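PaiA Acetyltransferase (Thermoplasma acidophilum, PDB 3K9U) transfers an acetyl group from acetyl-CoA to polyamines such as spermidine, which protects the cell against polyamine toxicity. Local coordinates at residues F143-E146 / D152-M155. Sequence-based numbering, arbitrary orientation.
Sequences FKVE and DFIM
The carbonyl O of I154 takes the N-H of E146 in an almost straight bond, E146 N to I154 O 2.9 Å. The CA-H of V145 leans on the same oxygen, V145 CA to I154 O 3.6 Å. K144 O, just before V145 in its strand, receives a second CA-H contact, from M155 CA at 3.1 Å. V145 and M155, whose CA-H groups make these two contacts, face each other as an antiparallel, non-hydrogen-bonded pair whose side chains rise from the same face of the sheet. There V145 CG2 lies 3.9 Å from M155 CG. Beyond CG the M155 chain bends at its last torsion (chi3 79°), bringing the methyl CE against F143, 3.7 Å from F143 CB and 3.6 Å from F143 O. Cut back to an alanine here, the chain would lose CG, SD and CE, which is likely to open a gap beside V145 CG2 and F143 CB and leave Y138 with less to pack on. The same V145 CG2 also comes within 4.3 Å of F153 CB, a looser touch. The strands belong to the hairpin 144-149/152-158 at the C-terminal end of the GNAT fold: 152-158 also pairs with strand 122-128, while 144-149 is the outermost strand on that side within this chain. Helix 132-139 packs over the V145 and M155 face through F135 and Y138, the latter the proton donor by analogy with relatives.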
loop_
_atom_site.group_PDB
_atom_site.type_symbol
_atom_site.label_atom_id
_atom_site.label_comp_id
_atom_site.label_asym_id
_atom_site.label_seq_id
_atom_site.Cartn_x
_atom_site.Cartn_y
_atom_site.Cartn_z
ATOM N N PHE A 143 -7.114 -5.939 19.844
ATOM C CA PHE A 143 -5.940 -6.179 20.688
ATOM C C PHE A 143 -5.630 -4.935 21.517
ATOM O O PHE A 143 -5.756 -3.797 21.019
ATOM C CB PHE A 143 -4.710 -6.584 19.865
ATOM C CG PHE A 143 -4.764 -8.000 19.345
ATOM C CD1 PHE A 143 -5.440 -8.295 18.157
ATOM C CD2 PHE A 143 -4.128 -9.046 20.032
ATOM C CE1 PHE A 143 -5.495 -9.605 17.667
ATOM C CE2 PHE A 143 -4.167 -10.352 19.532
ATOM C CZ PHE A 143 -4.867 -10.627 18.361
ATOM N N LYS A 144 -5.208 -5.182 22.759
ATOM C CA LYS A 144 -4.822 -4.154 23.737
ATOM C C LYS A 144 -3.381 -4.349 24.163
ATOM O O LYS A 144 -2.923 -5.495 24.238
ATOM C CB LYS A 144 -5.672 -4.268 24.961
ATOM C CG LYS A 144 -7.137 -4.355 24.682
ATOM C CD LYS A 144 -7.664 -3.051 24.135
ATOM C CE LYS A 144 -9.191 -3.050 24.204
ATOM N NZ LYS A 144 -9.666 -3.485 25.572
ATOM N N VAL A 145 -2.672 -3.257 24.427
ATOM C CA VAL A 145 -1.290 -3.339 24.891
ATOM C C VAL A 145 -1.279 -3.621 26.396
ATOM O O VAL A 145 -1.958 -2.960 27.178
ATOM C CB VAL A 145 -0.465 -2.049 24.594
ATOM C CG1 VAL A 145 0.884 -2.067 25.349
ATOM C CG2 VAL A 145 -0.199 -1.918 23.114
ATOM N N GLU A 146 -0.516 -4.629 26.786
ATOM C CA GLU A 146 -0.425 -5.024 28.187
ATOM C C GLU A 146 0.940 -4.780 28.752
ATOM O O GLU A 146 1.079 -4.707 29.954
ATOM C CB GLU A 146 -0.743 -6.519 28.338
ATOM C CG GLU A 146 -2.163 -6.899 27.935
ATOM C CD GLU A 146 -3.223 -6.342 28.869
ATOM O OE1 GLU A 146 -2.904 -6.063 30.055
ATOM O OE2 GLU A 146 -4.383 -6.188 28.405
ATOM N N ASP A 152 9.607 -4.168 21.404
ATOM C CA ASP A 152 8.240 -4.585 21.138
ATOM C C ASP A 152 7.202 -4.169 22.184
ATOM O O ASP A 152 7.499 -3.988 23.372
ATOM C CB ASP A 152 8.162 -6.099 21.107
ATOM C CG ASP A 152 9.041 -6.727 20.054
ATOM O OD1 ASP A 152 9.426 -6.048 19.081
ATOM O OD2 ASP A 152 9.314 -7.932 20.210
ATOM N N PHE A 153 5.958 -4.083 21.719
ATOM C CA PHE A 153 4.789 -4.058 22.573
ATOM C C PHE A 153 4.156 -5.449 22.608
ATOM O O PHE A 153 3.980 -6.093 21.567
ATOM C CB PHE A 153 3.726 -3.112 22.002
ATOM C CG PHE A 153 4.019 -1.663 22.148
ATOM C CD1 PHE A 153 3.669 -0.791 21.135
ATOM C CD2 PHE A 153 4.571 -1.152 23.294
ATOM C CE1 PHE A 153 3.898 0.571 21.252
ATOM C CE2 PHE A 153 4.825 0.191 23.405
ATOM C CZ PHE A 153 4.486 1.051 22.379
ATOM N N ILE A 154 3.736 -5.868 23.787
ATOM C CA ILE A 154 3.042 -7.132 23.933
ATOM C C ILE A 154 1.545 -6.811 23.935
ATOM O O ILE A 154 1.089 -6.006 24.744
ATOM C CB ILE A 154 3.453 -7.861 25.252
ATOM C CG1 ILE A 154 4.938 -8.234 25.224
ATOM C CG2 ILE A 154 2.585 -9.113 25.494
ATOM C CD1 ILE A 154 5.496 -8.705 26.576
ATOM N N MET A 155 0.787 -7.408 23.023
ATOM C CA MET A 155 -0.649 -7.159 22.972
ATOM C C MET A 155 -1.442 -8.427 23.238
ATOM O O MET A 155 -0.979 -9.519 22.957
ATOM C CB MET A 155 -1.057 -6.567 21.622
ATOM C CG MET A 155 -0.289 -5.323 21.250
ATOM S SD MET A 155 -0.768 -4.619 19.658
ATOM C CE MET A 155 -2.293 -3.740 20.080
#